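Local coordinates for protein beta-galactosidase (Trichoderma reesei, PDB 3OG2) that probably hydrolyses terminal non-reducing beta-D-galactose residues from beta-D-galactosides, as a glycoside hydrolase of family 35, at residues E30-L33 with E38-V41; T260-H265 with A378-A383; V306-N311 with K363-F368; L369-G374 with F472-F477. All blocks are in the same frame, centred on the assembly; numbering follows the deposited sequence. Where two conformers were deposited one is given.

Contact 1: residues E30-L33 with E38-V41; sequences EHSL and ERVV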
# COMPACT_ATOMS: atom_id res chain seq x y z
N GLU A 30 -19.98 -10.48 19.74
CA GLU A 30 -19.97 -11.41 18.61
C GLU A 30 -20.17 -10.68 17.30
O GLU A 30 -19.77 -11.26 16.28
CB GLU A 30 -21.09 -12.46 18.75
CG GLU A 30 -21.06 -13.31 19.97
CD GLU A 30 -21.81 -12.74 21.16
OE1 GLU A 30 -22.00 -11.52 21.38
OE2 GLU A 30 -22.20 -13.62 21.96
N HIS A 31 -20.81 -9.50 17.33
CA HIS A 31 -21.22 -8.87 16.06
C HIS A 31 -20.29 -7.80 15.55
O HIS A 31 -20.10 -7.66 14.35
CB HIS A 31 -22.62 -8.26 16.20
CG HIS A 31 -23.61 -9.24 16.76
ND1 HIS A 31 -23.92 -10.39 16.12
CD2 HIS A 31 -24.31 -9.18 17.92
CE1 HIS A 31 -24.83 -11.05 16.86
NE2 HIS A 31 -25.07 -10.32 17.96
N SER A 32 -19.71 -7.01 16.48
CA SER A 32 -18.92 -5.84 16.03
C SER A 32 -18.07 -5.32 17.16
O SER A 32 -18.27 -5.61 18.35
CB SER A 32 -19.83 -4.72 15.51
OG SER A 32 -20.53 -4.08 16.58
N LEU A 33 -17.12 -4.48 16.76
CA LEU A 33 -16.54 -3.51 17.68
C LEU A 33 -17.56 -2.49 18.10
O LEU A 33 -18.54 -2.18 17.39
CB LEU A 33 -15.36 -2.88 16.91
CG LEU A 33 -14.13 -2.55 17.68
CD1 LEU A 33 -13.46 -3.85 18.16
CD2 LEU A 33 -13.18 -1.73 16.86
N GLU A 38 -20.68 2.90 20.50
CA GLU A 38 -21.41 2.86 19.26
C GLU A 38 -20.96 1.64 18.46
O GLU A 38 -19.75 1.52 18.21
CB GLU A 38 -21.11 4.14 18.43
CG GLU A 38 -21.86 4.15 17.10
CD GLU A 38 -21.47 5.26 16.16
OE1 GLU A 38 -20.48 5.99 16.37
OE2 GLU A 38 -22.22 5.45 15.16
N ARG A 39 -21.88 0.79 18.04
CA ARG A 39 -21.50 -0.28 17.11
C ARG A 39 -21.01 0.32 15.80
O ARG A 39 -21.62 1.30 15.31
CB ARG A 39 -22.69 -1.17 16.76
CG ARG A 39 -23.11 -2.11 17.90
CD ARG A 39 -24.08 -3.11 17.28
NE ARG A 39 -24.54 -4.07 18.30
CZ ARG A 39 -23.86 -5.13 18.72
NH1 ARG A 39 -22.62 -5.39 18.22
NH2 ARG A 39 -24.43 -5.91 19.64
N VAL A 40 -19.99 -0.28 15.21
CA VAL A 40 -19.45 0.25 13.94
C VAL A 40 -19.01 -0.92 13.08
O VAL A 40 -18.59 -1.96 13.60
CB VAL A 40 -18.34 1.26 14.23
CG1 VAL A 40 -17.20 0.63 15.06
CG2 VAL A 40 -17.76 1.86 12.95
N VAL A 41 -19.11 -0.77 11.77
CA VAL A 41 -18.42 -1.62 10.83
C VAL A 41 -17.07 -0.97 10.61
O VAL A 41 -17.03 0.17 10.09
CB VAL A 41 -19.18 -1.78 9.50
CG1 VAL A 41 -18.32 -2.57 8.49
CG2 VAL A 41 -20.52 -2.43 9.70
O HOH W 1 -16.68 -3.84 14.04
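Arg39 reaches back along its own hairpin to Ser32, where NH1 donates to OG at 3.0 Å. The chain is extended from CG to NE and runs past the serine, with CB, CG and CD all close to the hydroxyl on the way. OG lies at the guanidinium edge, only 8° out of its plane. Beside it the flank of His31 closes in: CB approaches Arg39 NH1 at 3.5 Å and ring atom CD2 faces Arg39 NH2 at 3.7 Å. The ring and the guanidinium are steeply inclined to one another, and His31 ND1 is hydrogen-bonded to a glycerol, probably from the crystallisation liquor.

Having accepted from the arginine, Ser32 OG donates its own hydrogen to Leu33 O at 2.9 Å, coming from above the carbonyl plane. From the opposite face of that plane Val40 N donates to the same Leu33 O at 3.2 Å, so two donors grip one oxygen. A water links the two segments as well, accepting from Leu33 N at 2.8 Å and donating to Val40 O at 2.7 Å. Strands 33-35 and 38-47 are antiparallel neighbours joined by a short turn, the latter going on into the parallel barrel.

The stronger partner of the arginine is Asp29, salt-bridged to NH2; its other carboxylate oxygen takes the backbone N of His31 and of Ser32. A relay from carboxylate to guanidinium to hydroxyl to carbonyl results, which would be expected to polarise the serine hydroxyl and fixes the loop against the strand through directed bonds more than through apolar packing.

Contact 2: residues T260-H265 with A378-A383; sequences TWRQDH and ATPENA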
# COMPACT_ATOMS: atom_id res chain seq x y z
N THR A 260 -16.09 -20.64 2.94
CA THR A 260 -16.19 -21.29 4.25
C THR A 260 -16.02 -20.36 5.42
O THR A 260 -16.04 -20.82 6.55
CB THR A 260 -15.11 -22.40 4.38
OG1 THR A 260 -13.83 -21.80 4.37
CG2 THR A 260 -15.16 -23.37 3.19
N TRP A 261 -15.84 -19.05 5.19
CA TRP A 261 -15.36 -18.22 6.29
C TRP A 261 -16.41 -17.96 7.37
O TRP A 261 -16.00 -17.75 8.53
CB TRP A 261 -14.75 -16.95 5.70
CG TRP A 261 -13.43 -17.17 5.05
CD1 TRP A 261 -12.63 -18.27 5.10
CD2 TRP A 261 -12.73 -16.22 4.22
NE1 TRP A 261 -11.48 -18.08 4.35
CE2 TRP A 261 -11.53 -16.82 3.82
CE3 TRP A 261 -13.06 -14.90 3.81
CZ2 TRP A 261 -10.58 -16.17 3.01
CZ3 TRP A 261 -12.12 -14.27 3.01
CH2 TRP A 261 -10.92 -14.89 2.61
N ARG A 262 -17.70 -17.90 7.02
CA ARG A 262 -18.69 -17.72 8.10
C ARG A 262 -18.61 -18.90 9.05
O ARG A 262 -18.56 -18.77 10.28
CB ARG A 262 -20.08 -17.57 7.47
CG ARG A 262 -21.19 -17.68 8.50
CD ARG A 262 -21.16 -16.52 9.51
NE ARG A 262 -22.33 -16.71 10.40
CZ ARG A 262 -22.56 -16.17 11.57
NH1 ARG A 262 -21.61 -15.33 12.05
NH2 ARG A 262 -23.68 -16.50 12.22
N GLN A 263 -18.64 -20.12 8.52
CA GLN A 263 -18.57 -21.32 9.38
C GLN A 263 -17.21 -21.42 10.07
O GLN A 263 -17.16 -21.78 11.26
CB GLN A 263 -18.80 -22.60 8.57
CG GLN A 263 -18.95 -23.79 9.54
CD GLN A 263 -20.12 -23.62 10.53
OE1 GLN A 263 -21.25 -23.34 10.11
NE2 GLN A 263 -19.87 -23.81 11.84
N ASP A 264 -16.12 -21.10 9.38
CA ASP A 264 -14.82 -21.12 10.06
C ASP A 264 -14.84 -20.15 11.24
O ASP A 264 -14.30 -20.46 12.29
CB ASP A 264 -13.72 -20.70 9.11
CG ASP A 264 -13.47 -21.65 7.97
OD1 ASP A 264 -13.72 -22.89 8.15
OD2 ASP A 264 -12.98 -21.21 6.91
N HIS A 265 -15.48 -19.00 11.07
CA HIS A 265 -15.52 -17.99 12.14
C HIS A 265 -16.28 -18.54 13.34
O HIS A 265 -15.88 -18.45 14.51
CB HIS A 265 -16.22 -16.72 11.58
CG HIS A 265 -16.36 -15.76 12.75
ND1 HIS A 265 -15.24 -15.25 13.38
CD2 HIS A 265 -17.43 -15.30 13.42
CE1 HIS A 265 -15.67 -14.46 14.40
NE2 HIS A 265 -16.98 -14.48 14.43
N ALA A 378 -27.69 -8.36 11.70
CA ALA A 378 -28.32 -9.41 10.87
C ALA A 378 -27.46 -10.65 11.00
O ALA A 378 -26.23 -10.57 11.14
CB ALA A 378 -28.45 -8.95 9.43
N THR A 379 -28.04 -11.84 10.94
CA THR A 379 -27.27 -13.08 11.02
C THR A 379 -26.98 -13.68 9.67
O THR A 379 -27.93 -14.03 8.94
CB THR A 379 -28.11 -14.12 11.80
OG1 THR A 379 -28.43 -13.59 13.10
CG2 THR A 379 -27.29 -15.39 11.97
N PRO A 380 -25.71 -13.80 9.28
CA PRO A 380 -25.41 -14.42 7.98
C PRO A 380 -25.75 -15.89 8.08
O PRO A 380 -25.45 -16.56 9.07
CB PRO A 380 -23.89 -14.25 7.87
CG PRO A 380 -23.51 -13.22 8.89
CD PRO A 380 -24.50 -13.40 10.00
N GLU A 381 -26.36 -16.41 7.05
CA GLU A 381 -26.75 -17.80 6.93
C GLU A 381 -26.07 -18.43 5.73
O GLU A 381 -25.35 -17.78 4.96
CB GLU A 381 -28.28 -17.91 6.75
CG GLU A 381 -28.97 -17.20 7.90
CD GLU A 381 -28.94 -17.91 9.24
OE1 GLU A 381 -28.29 -18.97 9.33
OE2 GLU A 381 -29.55 -17.43 10.24
N ASN A 382 -26.29 -19.73 5.56
CA ASN A 382 -25.67 -20.42 4.45
C ASN A 382 -26.10 -19.84 3.10
O ASN A 382 -27.24 -19.43 2.91
CB ASN A 382 -26.07 -21.89 4.39
CG ASN A 382 -25.39 -22.72 5.46
OD1 ASN A 382 -24.39 -22.27 6.01
ND2 ASN A 382 -25.91 -23.92 5.70
N ALA A 383 -25.18 -19.86 2.16
CA ALA A 383 -25.49 -19.56 0.77
C ALA A 383 -26.51 -20.52 0.23
O ALA A 383 -26.54 -21.72 0.58
CB ALA A 383 -24.21 -19.74 -0.09
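Arg262, in the first turn of helix 261-268, and Pro380, in the short strand 379-380, are the closest backbone neighbours, their CA atoms 7.5 Å apart. The arginine side chain bridges the gap. Its CG stands opposite the backbone N (chi1 167°), carrying the chain off the helix, and a bend at chi2 (66°) brings the guanidinium over the proline ring. Pro380 CD sits over the centre of one guanidinium face, 3.7 Å from Arg262 CZ, while Pro380 CB lies 3.9 Å from Arg262 CD. The two side chains run roughly perpendicular. Arg262 NE is 3.4 Å from Pro380 O, and the end of the guanidinium brings NH2 within 3.8 Å of the methyl CG2 of Thr379. The contact is van der Waals packing of the proline ring on one guanidinium face, and it joins helix 261-268 of the barrel to the first strand of the antiparallel sheet in the second domain.

Around it, the barrel side is filled by Trp261, which meets His237 edge to face and leans on strand 275-280, while Arg262 also touches Ala314 just beyond helix 301-313. On the other side, strand 379-380 is outermost in its sheet, and backbone hydrogen bonds tie Thr379 to Leu400 and Glu381 to Pro398 of strand 394-400.

Contact 3: residues V306-N311 with K363-F368; sequences VFYKNN and KLQGQF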
# COMPACT_ATOMS: atom_id res chain seq x y z
N VAL A 306 -17.46 -8.42 -6.62
CA VAL A 306 -17.79 -9.83 -6.32
C VAL A 306 -17.16 -10.28 -5.02
O VAL A 306 -17.83 -10.86 -4.14
CB VAL A 306 -17.35 -10.76 -7.48
CG1 VAL A 306 -17.63 -12.22 -7.13
CG2 VAL A 306 -18.03 -10.39 -8.80
N PHE A 307 -15.83 -10.07 -4.87
CA PHE A 307 -15.19 -10.64 -3.68
C PHE A 307 -15.48 -9.86 -2.40
O PHE A 307 -15.57 -10.47 -1.32
CB PHE A 307 -13.66 -10.70 -3.87
CG PHE A 307 -13.21 -11.85 -4.76
CD1 PHE A 307 -13.29 -11.77 -6.13
CD2 PHE A 307 -12.68 -13.01 -4.11
CE1 PHE A 307 -12.83 -12.79 -6.91
CE2 PHE A 307 -12.24 -14.07 -4.93
CZ PHE A 307 -12.31 -13.95 -6.30
N TYR A 308 -15.60 -8.54 -2.45
CA TYR A 308 -15.82 -7.80 -1.19
C TYR A 308 -17.24 -8.01 -0.72
O TYR A 308 -17.49 -8.19 0.48
CB TYR A 308 -15.49 -6.32 -1.30
CG TYR A 308 -14.02 -6.02 -1.57
CD1 TYR A 308 -13.06 -7.01 -1.73
CD2 TYR A 308 -13.62 -4.69 -1.66
CE1 TYR A 308 -11.74 -6.69 -1.96
CE2 TYR A 308 -12.29 -4.36 -1.91
CZ TYR A 308 -11.36 -5.37 -2.05
OH TYR A 308 -10.05 -5.04 -2.30
N LYS A 309 -18.22 -8.03 -1.64
CA LYS A 309 -19.59 -8.34 -1.19
C LYS A 309 -19.69 -9.79 -0.73
O LYS A 309 -20.53 -10.07 0.12
CB LYS A 309 -20.58 -8.05 -2.34
CG LYS A 309 -20.66 -6.54 -2.62
CD LYS A 309 -21.56 -6.21 -3.80
CE LYS A 309 -21.41 -4.72 -4.16
NZ LYS A 309 -22.34 -4.28 -5.20
N ASN A 310 -18.82 -10.70 -1.24
CA ASN A 310 -18.83 -12.05 -0.69
C ASN A 310 -18.36 -12.07 0.76
O ASN A 310 -18.74 -12.99 1.51
CB ASN A 310 -17.91 -12.91 -1.56
CG ASN A 310 -17.93 -14.35 -1.15
OD1 ASN A 310 -19.01 -15.00 -1.22
ND2 ASN A 310 -16.77 -14.87 -0.74
N ASN A 311 -17.54 -11.13 1.21
CA ASN A 311 -17.16 -11.04 2.60
C ASN A 311 -18.30 -10.43 3.43
O ASN A 311 -18.49 -10.83 4.58
CB ASN A 311 -15.88 -10.19 2.75
CG ASN A 311 -14.69 -10.90 2.11
OD1 ASN A 311 -14.65 -12.13 2.03
ND2 ASN A 311 -13.72 -10.11 1.64
N LYS A 363 -15.64 3.10 -3.06
CA LYS A 363 -16.41 4.14 -2.36
C LYS A 363 -17.88 3.78 -2.29
O LYS A 363 -18.54 4.06 -1.30
CB LYS A 363 -16.24 5.45 -3.17
CG LYS A 363 -17.05 6.60 -2.60
CD LYS A 363 -16.73 7.97 -3.28
CE LYS A 363 -17.02 7.85 -4.79
NZ LYS A 363 -16.85 9.19 -5.43
N LEU A 364 -18.46 3.15 -3.34
CA LEU A 364 -19.88 2.80 -3.24
C LEU A 364 -20.11 1.86 -2.06
O LEU A 364 -21.12 1.95 -1.34
CB LEU A 364 -20.35 2.12 -4.51
CG LEU A 364 -20.12 2.85 -5.82
CD1 LEU A 364 -20.73 2.05 -6.98
CD2 LEU A 364 -20.72 4.25 -5.77
N GLN A 365 -19.14 0.95 -1.87
CA GLN A 365 -19.29 -0.04 -0.79
C GLN A 365 -19.07 0.57 0.58
O GLN A 365 -19.82 0.27 1.52
CB GLN A 365 -18.28 -1.17 -1.01
CG GLN A 365 -18.53 -1.94 -2.34
CD GLN A 365 -17.51 -3.03 -2.52
OE1 GLN A 365 -16.86 -3.51 -1.57
NE2 GLN A 365 -17.30 -3.48 -3.73
N GLY A 366 -18.06 1.44 0.71
CA GLY A 366 -17.84 2.07 2.02
C GLY A 366 -19.00 2.97 2.43
O GLY A 366 -19.43 2.99 3.60
N GLN A 367 -19.52 3.73 1.46
CA GLN A 367 -20.62 4.63 1.79
C GLN A 367 -21.89 3.87 2.14
O GLN A 367 -22.63 4.29 3.03
CB GLN A 367 -20.85 5.60 0.62
CG GLN A 367 -19.64 6.53 0.43
CD GLN A 367 -19.42 7.42 1.62
OE1 GLN A 367 -20.17 7.73 2.50
NE2 GLN A 367 -18.16 7.92 1.64
N PHE A 368 -22.13 2.72 1.51
CA PHE A 368 -23.27 1.88 1.85
C PHE A 368 -23.16 1.36 3.28
O PHE A 368 -24.12 1.47 4.08
CB PHE A 368 -23.33 0.71 0.85
CG PHE A 368 -24.27 -0.39 1.33
CD1 PHE A 368 -25.63 -0.16 1.51
CD2 PHE A 368 -23.75 -1.64 1.61
CE1 PHE A 368 -26.49 -1.15 2.01
CE2 PHE A 368 -24.61 -2.62 2.06
CZ PHE A 368 -25.96 -2.39 2.23
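The phenol ring of Tyr308 and the amide of Gln365 meet with their planes at 90°, the amide oxygen set at the ring's edge and in its plane. From the 363-368 side nothing is laid over either ring face. OE1 of Gln365 comes within 3.4 Å of Tyr308 CD2 and, closer still, 3.1 Å from Tyr308 CB, so a polar atom is pressed against C-H groups. The ring torsion makes this possible: with chi2 at 1° CD1 eclipses CA, and the CD2 edge is swung to the far side, where the glutamine arrives. Gln365 itself is extended beyond CG, which sends the amide straight across the gap between helices whose nearest CA atoms, those of Lys309 and Gln365, are 8.3 Å apart.

These are two outer helices of the TIM barrel. Helix 301-313 links the parallel strands 275-280 and 318-321 in a beta-alpha-beta crossover, and helix 357-370 comes after the second of them. Tyr308 points inward, touching Ile321, and its OH is hydrogen-bonded to Gln280 O at the end of strand 275-280; its side chain lies about 10 Å from that of Glu278, a galactose-binding residue.

The two ends of the amide fare differently. NE2 is hydrogen-bonded to Glu361 OE2, one turn earlier in its own helix, which is consistent with NE2 and not OE1 being turned toward the carboxylate. OE1, buried against the tyrosine, has no polar partner in the model. Lys309 passes the NE2 end of the amide, with CE 4.3 Å from Gln365 NE2, its ammonium salt-bridged to Glu470 and hydrogen-bonded to Ser450 O.

Contact 4: residues L369-G374 with F472-F477; sequences LKVSPG and FTWNEF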
# COMPACT_ATOMS: atom_id res chain seq x y z
N LEU A 369 -21.99 0.79 3.62
CA LEU A 369 -21.93 0.12 4.94
C LEU A 369 -22.08 1.14 6.07
O LEU A 369 -22.72 0.82 7.08
CB LEU A 369 -20.64 -0.66 5.10
CG LEU A 369 -20.61 -2.01 4.32
CD1 LEU A 369 -19.27 -2.65 4.42
CD2 LEU A 369 -21.70 -2.96 4.88
N LYS A 370 -21.56 2.37 5.90
CA LYS A 370 -21.58 3.28 7.05
C LYS A 370 -22.97 3.85 7.33
O LYS A 370 -23.15 4.47 8.38
CB LYS A 370 -20.52 4.34 6.89
CG LYS A 370 -20.81 5.34 5.77
CD LYS A 370 -19.62 6.33 5.65
CE LYS A 370 -19.46 7.14 6.90
NZ LYS A 370 -18.49 8.29 6.76
N VAL A 371 -23.96 3.62 6.45
CA VAL A 371 -25.33 4.07 6.76
C VAL A 371 -26.23 2.87 7.02
O VAL A 371 -27.47 3.05 7.06
CB VAL A 371 -25.87 5.02 5.66
CG1 VAL A 371 -25.03 6.28 5.58
CG2 VAL A 371 -25.96 4.32 4.29
N SER A 372 -25.67 1.69 7.27
CA SER A 372 -26.45 0.46 7.32
C SER A 372 -26.19 -0.33 8.58
O SER A 372 -25.72 -1.47 8.55
CB SER A 372 -26.13 -0.40 6.07
OG SER A 372 -26.45 0.31 4.88
N PRO A 373 -26.50 0.26 9.74
CA PRO A 373 -26.19 -0.45 11.01
C PRO A 373 -26.95 -1.75 11.13
O PRO A 373 -26.47 -2.63 11.87
CB PRO A 373 -26.68 0.51 12.08
CG PRO A 373 -27.56 1.49 11.38
CD PRO A 373 -27.10 1.58 9.96
N GLY A 374 -28.04 -1.98 10.44
CA GLY A 374 -28.75 -3.22 10.54
C GLY A 374 -27.93 -4.35 9.97
O GLY A 374 -28.16 -5.52 10.32
N PHE A 472 -26.41 3.81 -2.11
CA PHE A 472 -25.15 4.56 -2.02
C PHE A 472 -25.07 5.27 -0.67
O PHE A 472 -24.11 5.11 0.09
CB PHE A 472 -25.01 5.53 -3.21
CG PHE A 472 -23.81 6.42 -2.99
CD1 PHE A 472 -22.51 5.89 -3.12
CD2 PHE A 472 -23.95 7.76 -2.66
CE1 PHE A 472 -21.41 6.70 -2.92
CE2 PHE A 472 -22.83 8.57 -2.45
CZ PHE A 472 -21.56 8.05 -2.60
N THR A 473 -26.09 6.05 -0.33
CA THR A 473 -26.13 6.73 0.96
C THR A 473 -27.55 7.15 1.25
O THR A 473 -28.42 7.13 0.34
CB THR A 473 -25.18 7.95 1.00
OG1 THR A 473 -24.94 8.31 2.36
CG2 THR A 473 -25.77 9.17 0.28
N TRP A 474 -27.78 7.57 2.48
CA TRP A 474 -29.04 8.27 2.77
C TRP A 474 -28.75 9.14 3.99
O TRP A 474 -27.82 8.82 4.75
CB TRP A 474 -30.22 7.33 3.03
CG TRP A 474 -30.03 6.48 4.25
CD1 TRP A 474 -29.48 5.23 4.28
CD2 TRP A 474 -30.38 6.80 5.60
NE1 TRP A 474 -29.45 4.75 5.57
CE2 TRP A 474 -29.99 5.69 6.40
CE3 TRP A 474 -30.96 7.94 6.19
CZ2 TRP A 474 -30.20 5.71 7.76
CZ3 TRP A 474 -31.17 7.95 7.57
CH2 TRP A 474 -30.77 6.82 8.33
N ASN A 475 -29.51 10.22 4.17
CA ASN A 475 -29.40 10.98 5.39
C ASN A 475 -30.70 11.74 5.61
O ASN A 475 -31.43 12.06 4.68
CB ASN A 475 -28.19 11.96 5.36
CG ASN A 475 -27.68 12.14 6.78
OD1 ASN A 475 -28.39 11.88 7.82
ND2 ASN A 475 -26.44 12.49 6.95
N GLU A 476 -30.97 12.01 6.87
CA GLU A 476 -32.08 12.85 7.33
C GLU A 476 -31.53 14.26 7.51
O GLU A 476 -30.75 14.50 8.42
CB GLU A 476 -32.62 12.27 8.64
CG GLU A 476 -33.79 13.17 9.10
CD GLU A 476 -34.62 12.62 10.23
OE1 GLU A 476 -34.57 11.39 10.47
OE2 GLU A 476 -35.32 13.44 10.83
N PHE A 477 -31.90 15.22 6.68
CA PHE A 477 -31.54 16.62 6.75
C PHE A 477 -32.68 17.36 7.42
O PHE A 477 -33.73 16.81 7.77
CB PHE A 477 -31.27 17.16 5.35
CG PHE A 477 -30.13 16.44 4.68
CD1 PHE A 477 -28.85 16.58 5.16
CD2 PHE A 477 -30.32 15.61 3.57
CE1 PHE A 477 -27.81 15.90 4.56
CE2 PHE A 477 -29.27 14.97 2.95
CZ PHE A 477 -27.97 15.13 3.42
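Val371 lies against the pyrrole side of Trp474, and each of its side-chain atoms has its own place there. CB stands 3.6 Å from Trp474 NE1. CG2 reaches Trp474 CD1, also at 3.6 Å, so that the methyl and the methine together embrace the corner of the indole between CD1 and NE1. CG1 turns the other way along the strand, 3.8 Å from Thr473 OG1 and about as far from the carbonyl oxygen of Trp474.

The same indole corner also binds the valine's backbone. NE1 donates to Val371 O at 3.0 Å, with an N-H...O angle of 139°. The bond is thus bent: the oxygen is tilted 26° out of the indole plane, and the donor is tilted by a similar amount from the carbonyl plane. Trp474 gets its ring there by placing CG between its own backbone N and carbonyl carbon (chi1 64°), which folds the indole back over the strand toward the valine. Asn578 adds a weak second bond to Val371 O and touches the tryptophan as well. The backbone N of Trp474 is buried here and has no partner in the model.

Val371 follows helix 357-370 in the chain; next to it Ser372 N is bonded to Leu369 O, and Ser372 OG ties to Phe368 O and to Tyr457 OH. Strand 470-476 is an outermost strand of a five-stranded mixed sheet in the second domain, paired antiparallel with strand 481-487. Thr473 also touches Ile583 of strand 583-585, so strand 470-476 has both helix 357-370 and strand 583-585 as neighbours.

Contacts 3 and 4 are the buried pair and share helix 357-370: contact 3 packs it against a fellow barrel helix, contact 4 joins its end to the second domain, and they touch where Leu364 and Gln367 meet Phe472. Contacts 1 and 2 are only partly buried. Contact 1 is a local hairpin bonded through charge, hydroxyl and water, whereas contact 2 brings together residues far apart in sequence with no clear hydrogen bond. Contact 4 mixes apolar packing with a single indole bond; contact 3 is buried packing of an amide at a ring edge, with no hydrogen bond between its segments. Val41 touches Leu369, linking contacts 1 and 4, and Trp261 touches Asn311, linking 2 and 3.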